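Local coordinates for sulfonate ABC transporter, periplasmic sulfonate-binding protein SsuA (Methylobacillus flagellatus, PDB 3UIF), which probably captures sulfonates or related sulfate esters in the periplasm and delivers them to an ABC transporter for uptake, at residues Q219-A233 and F309-W323. Sequence-based numbering, arbitrary orientation. Where two conformers were deposited one is given.
Sequences QAIVTAYLKSVHWVA and FVATALKELKLEGFW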
# COMPACT_ATOMS: atom_id res chain seq x y z
N GLN A 219 -10.55 7.08 17.86
CA GLN A 219 -11.67 6.18 17.60
C GLN A 219 -12.66 6.76 16.60
O GLN A 219 -13.13 6.06 15.71
CB GLN A 219 -12.39 5.84 18.90
CG GLN A 219 -13.49 4.80 18.73
CD GLN A 219 -12.94 3.46 18.27
OE1 GLN A 219 -12.22 2.79 19.01
NE2 GLN A 219 -13.27 3.08 17.02
N ALA A 220 -12.96 8.05 16.74
CA ALA A 220 -13.92 8.68 15.87
C ALA A 220 -13.39 8.62 14.43
O ALA A 220 -14.14 8.29 13.50
CB ALA A 220 -14.17 10.11 16.32
N ILE A 221 -12.10 8.87 14.28
CA ILE A 221 -11.43 8.75 12.98
C ILE A 221 -11.48 7.35 12.38
O ILE A 221 -11.88 7.17 11.23
CB ILE A 221 -9.99 9.30 13.05
CG1 ILE A 221 -10.04 10.79 12.75
CG2 ILE A 221 -9.06 8.64 12.03
CD1 ILE A 221 -9.09 11.57 13.61
N VAL A 222 -11.10 6.35 13.17
CA VAL A 222 -11.16 4.95 12.74
C VAL A 222 -12.59 4.49 12.40
O VAL A 222 -12.83 3.90 11.34
CB VAL A 222 -10.50 4.00 13.75
CG1 VAL A 222 -10.52 2.59 13.20
CG2 VAL A 222 -9.06 4.44 14.04
N THR A 223 -13.54 4.75 13.30
CA THR A 223 -14.93 4.42 13.01
C THR A 223 -15.37 5.09 11.70
O THR A 223 -15.93 4.43 10.83
CB THR A 223 -15.86 4.81 14.16
OG1 THR A 223 -15.58 3.98 15.29
CG2 THR A 223 -17.29 4.64 13.76
N ALA A 224 -15.09 6.39 11.56
CA ALA A 224 -15.49 7.13 10.36
C ALA A 224 -14.82 6.57 9.10
O ALA A 224 -15.47 6.40 8.08
CB ALA A 224 -15.20 8.62 10.51
N TYR A 225 -13.53 6.27 9.20
CA TYR A 225 -12.79 5.63 8.13
C TYR A 225 -13.43 4.34 7.64
O TYR A 225 -13.69 4.18 6.45
CB TYR A 225 -11.38 5.32 8.60
CG TYR A 225 -10.52 4.67 7.53
CD1 TYR A 225 -9.97 5.43 6.51
CD2 TYR A 225 -10.25 3.30 7.58
CE1 TYR A 225 -9.17 4.84 5.54
CE2 TYR A 225 -9.46 2.70 6.62
CZ TYR A 225 -8.92 3.47 5.60
OH TYR A 225 -8.12 2.89 4.63
N LEU A 226 -13.65 3.41 8.56
CA LEU A 226 -14.27 2.13 8.21
C LEU A 226 -15.66 2.27 7.58
O LEU A 226 -16.04 1.47 6.72
CB LEU A 226 -14.30 1.19 9.42
CG LEU A 226 -12.91 0.77 9.90
CD1 LEU A 226 -12.99 -0.11 11.13
CD2 LEU A 226 -12.13 0.07 8.79
N LYS A 227 -16.42 3.29 7.99
CA LYS A 227 -17.71 3.56 7.35
C LYS A 227 -17.53 3.75 5.85
O LYS A 227 -18.25 3.14 5.06
CB LYS A 227 -18.40 4.75 7.97
CG LYS A 227 -19.27 4.39 9.15
CD LYS A 227 -19.59 5.61 9.98
CE LYS A 227 -21.09 5.68 10.23
NZ LYS A 227 -21.40 6.66 11.30
N SER A 228 -16.55 4.58 5.47
CA SER A 228 -16.24 4.79 4.06
C SER A 228 -15.79 3.48 3.39
O SER A 228 -16.24 3.15 2.29
CB SER A 228 -15.15 5.85 3.91
OG SER A 228 -15.57 7.10 4.39
N VAL A 229 -14.90 2.75 4.06
CA VAL A 229 -14.35 1.51 3.55
C VAL A 229 -15.43 0.44 3.35
O VAL A 229 -15.45 -0.24 2.34
CB VAL A 229 -13.20 1.01 4.45
CG1 VAL A 229 -12.72 -0.36 4.02
CG2 VAL A 229 -12.05 1.99 4.39
N HIS A 230 -16.36 0.33 4.29
CA HIS A 230 -17.50 -0.58 4.13
C HIS A 230 -18.29 -0.26 2.89
O HIS A 230 -18.81 -1.16 2.20
CB HIS A 230 -18.40 -0.53 5.37
CG HIS A 230 -19.68 -1.34 5.25
ND1 HIS A 230 -20.90 -0.78 5.35
CD2 HIS A 230 -19.88 -2.69 5.02
CE1 HIS A 230 -21.84 -1.73 5.21
NE2 HIS A 230 -21.22 -2.90 5.00
N TRP A 231 -18.39 1.03 2.57
CA TRP A 231 -19.18 1.45 1.43
C TRP A 231 -18.52 1.05 0.13
O TRP A 231 -19.18 0.55 -0.79
CB TRP A 231 -19.50 2.94 1.50
CG TRP A 231 -20.16 3.42 0.24
CD1 TRP A 231 -21.52 3.41 -0.07
CD2 TRP A 231 -19.50 3.96 -0.95
NE1 TRP A 231 -21.73 3.89 -1.33
CE2 TRP A 231 -20.57 4.23 -1.92
CE3 TRP A 231 -18.19 4.21 -1.30
CZ2 TRP A 231 -20.30 4.76 -3.18
CZ3 TRP A 231 -17.93 4.74 -2.57
CH2 TRP A 231 -18.96 5.01 -3.48
N VAL A 232 -17.21 1.26 0.03
CA VAL A 232 -16.49 0.95 -1.20
C VAL A 232 -16.29 -0.55 -1.39
O VAL A 232 -16.12 -1.01 -2.52
CB VAL A 232 -15.12 1.67 -1.26
CG1 VAL A 232 -14.09 0.93 -0.41
CG2 VAL A 232 -14.64 1.82 -2.69
N ALA A 233 -16.30 -1.31 -0.29
CA ALA A 233 -15.94 -2.72 -0.31
C ALA A 233 -17.07 -3.63 -0.84
O ALA A 233 -16.83 -4.79 -1.16
CB ALA A 233 -15.47 -3.17 1.07
N PHE A 309 -8.74 -0.10 17.85
CA PHE A 309 -9.72 0.81 17.24
C PHE A 309 -10.62 0.18 16.16
O PHE A 309 -11.79 0.55 16.05
CB PHE A 309 -9.01 2.06 16.70
CG PHE A 309 -8.28 2.80 17.76
CD1 PHE A 309 -8.96 3.59 18.68
CD2 PHE A 309 -6.90 2.67 17.89
CE1 PHE A 309 -8.28 4.26 19.70
CE2 PHE A 309 -6.21 3.34 18.90
CZ PHE A 309 -6.91 4.13 19.81
N VAL A 310 -10.06 -0.75 15.38
CA VAL A 310 -10.81 -1.48 14.38
C VAL A 310 -11.78 -2.48 15.07
O VAL A 310 -12.96 -2.59 14.69
CB VAL A 310 -9.84 -2.19 13.41
CG1 VAL A 310 -10.53 -3.33 12.66
CG2 VAL A 310 -9.21 -1.17 12.47
N ALA A 311 -11.27 -3.16 16.09
CA ALA A 311 -12.07 -4.01 16.97
C ALA A 311 -13.28 -3.24 17.54
O ALA A 311 -14.42 -3.71 17.41
CB ALA A 311 -11.22 -4.60 18.08
N THR A 312 -13.04 -2.07 18.14
CA THR A 312 -14.14 -1.26 18.68
C THR A 312 -15.11 -0.85 17.54
O THR A 312 -16.33 -1.01 17.67
CB THR A 312 -13.65 -0.03 19.48
OG1 THR A 312 -12.87 -0.46 20.59
CG2 THR A 312 -14.81 0.81 20.00
N ALA A 313 -14.54 -0.38 16.43
CA ALA A 313 -15.31 0.09 15.28
C ALA A 313 -16.21 -0.97 14.64
O ALA A 313 -17.36 -0.68 14.34
CB ALA A 313 -14.41 0.74 14.25
N LEU A 314 -15.67 -2.18 14.45
CA LEU A 314 -16.41 -3.31 13.83
C LEU A 314 -17.59 -3.78 14.68
O LEU A 314 -18.65 -4.10 14.15
CB LEU A 314 -15.49 -4.49 13.56
CG LEU A 314 -14.27 -4.39 12.63
CD1 LEU A 314 -13.54 -5.72 12.68
CD2 LEU A 314 -14.60 -4.02 11.18
N LYS A 315 -17.40 -3.82 16.00
CA LYS A 315 -18.49 -4.07 16.94
C LYS A 315 -19.54 -2.96 16.82
O LYS A 315 -20.71 -3.22 16.63
CB LYS A 315 -17.97 -4.19 18.39
CG LYS A 315 -19.05 -4.33 19.48
CD LYS A 315 -18.45 -4.58 20.86
CE LYS A 315 -19.44 -4.43 22.02
NZ LYS A 315 -19.50 -3.03 22.58
N GLU A 316 -19.10 -1.71 16.90
CA GLU A 316 -19.98 -0.53 16.83
C GLU A 316 -20.77 -0.46 15.52
O GLU A 316 -21.89 0.01 15.50
CB GLU A 316 -19.12 0.72 16.94
CG GLU A 316 -19.60 1.79 17.90
CD GLU A 316 -18.48 2.74 18.30
OE1 GLU A 316 -18.23 2.87 19.52
OE2 GLU A 316 -17.81 3.34 17.39
N LEU A 317 -20.17 -0.93 14.43
CA LEU A 317 -20.79 -0.79 13.13
C LEU A 317 -21.52 -2.05 12.70
O LEU A 317 -22.11 -2.09 11.62
CB LEU A 317 -19.74 -0.42 12.07
CG LEU A 317 -19.12 0.99 12.07
CD1 LEU A 317 -18.19 1.15 10.87
CD2 LEU A 317 -20.17 2.10 12.12
N LYS A 318 -21.47 -3.08 13.54
CA LYS A 318 -22.01 -4.41 13.21
C LYS A 318 -21.38 -4.99 11.95
O LYS A 318 -22.09 -5.46 11.05
CB LYS A 318 -23.53 -4.40 13.09
CG LYS A 318 -24.23 -4.43 14.43
CD LYS A 318 -24.82 -3.09 14.78
CE LYS A 318 -26.15 -3.28 15.48
NZ LYS A 318 -27.02 -2.09 15.29
N LEU A 319 -20.06 -4.97 11.91
CA LEU A 319 -19.32 -5.46 10.76
C LEU A 319 -18.33 -6.56 11.14
O LEU A 319 -17.38 -6.82 10.39
CB LEU A 319 -18.60 -4.31 10.06
CG LEU A 319 -19.47 -3.18 9.52
CD1 LEU A 319 -18.57 -2.21 8.79
CD2 LEU A 319 -20.58 -3.70 8.60
N GLU A 320 -18.60 -7.21 12.29
CA GLU A 320 -17.68 -8.22 12.82
C GLU A 320 -17.49 -9.40 11.87
O GLU A 320 -16.42 -9.99 11.85
CB GLU A 320 -18.10 -8.71 14.22
CG GLU A 320 -18.00 -7.66 15.32
CD GLU A 320 -16.79 -7.83 16.22
OE1 GLU A 320 -15.65 -7.55 15.77
OE2 GLU A 320 -16.98 -8.21 17.40
N GLY A 321 -18.51 -9.70 11.06
CA GLY A 321 -18.41 -10.79 10.08
C GLY A 321 -18.32 -10.39 8.61
O GLY A 321 -18.50 -11.22 7.72
N PHE A 322 -18.05 -9.12 8.34
CA PHE A 322 -18.07 -8.60 6.98
C PHE A 322 -16.76 -8.94 6.22
O PHE A 322 -16.80 -9.25 5.03
CB PHE A 322 -18.39 -7.09 6.99
CG PHE A 322 -18.44 -6.47 5.62
CD1 PHE A 322 -17.32 -5.82 5.09
CD2 PHE A 322 -19.60 -6.56 4.85
CE1 PHE A 322 -17.36 -5.27 3.82
CE2 PHE A 322 -19.65 -6.01 3.59
CZ PHE A 322 -18.53 -5.36 3.07
N TRP A 323 -15.62 -8.89 6.92
CA TRP A 323 -14.34 -9.41 6.44
C TRP A 323 -13.99 -10.73 7.09
O TRP A 323 -14.56 -11.08 8.13
CB TRP A 323 -13.24 -8.38 6.69
CG TRP A 323 -13.33 -7.19 5.76
CD1 TRP A 323 -12.97 -7.13 4.42
CD2 TRP A 323 -13.86 -5.85 6.07
NE1 TRP A 323 -13.21 -5.89 3.90
CE2 TRP A 323 -13.75 -5.08 4.83
CE3 TRP A 323 -14.40 -5.24 7.20
CZ2 TRP A 323 -14.15 -3.75 4.75
CZ3 TRP A 323 -14.80 -3.90 7.11
CH2 TRP A 323 -14.67 -3.18 5.92
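Gln219 reaches from its helix to the backbone of helix 309-316, where its NE2 donates to Phe309 O (3.1 Å, N-H...O 167°). The carbonyl uses an in-plane lone pair, and since it also accepts from Ala313 N, two donors grip it without breaking the helical bond. Gln219 NE2 also donates to Thr223 OG1, one turn on (3.0 Å); that hydroxyl in turn donates to Glu316 OE2, met nearly along its C-O axis. Glutamine suits the start of this relay because one NH2 serves two acceptors; with CG anti to the backbone N (chi1 -174°) and a bend at chi2, the amide swings toward Thr223. Replacing it with an alanine takes away both N-H groups and is likely to leave Phe309 O with its helical bond alone and Thr223 OG1 without its donor. Thr312 OG1 is satisfied by His308 O.

Small Ala313 lets the helices approach to 8.9 Å between axes, and Leu226 CD1 packs on Ala313 CB (3.5 Å). Past the Schellman turn at Lys318, Leu319 lays CD2 over one face of the His230 ring, a CH-pi contact. That ring points its edge into the face of Phe322, T-shaped, with planes 77° apart. Trp323, whose NE1 is satisfied by Arg267 O, offers CZ2 to Val229 CG1 (3.8 Å). Hydrogen bonds at one end and apolar and aromatic packing at the other join the C-terminal helix and its tail to helix 215-233 beside strand 89-94, in a lobe of the two-lobed fold of type 2 periplasmic binding proteins.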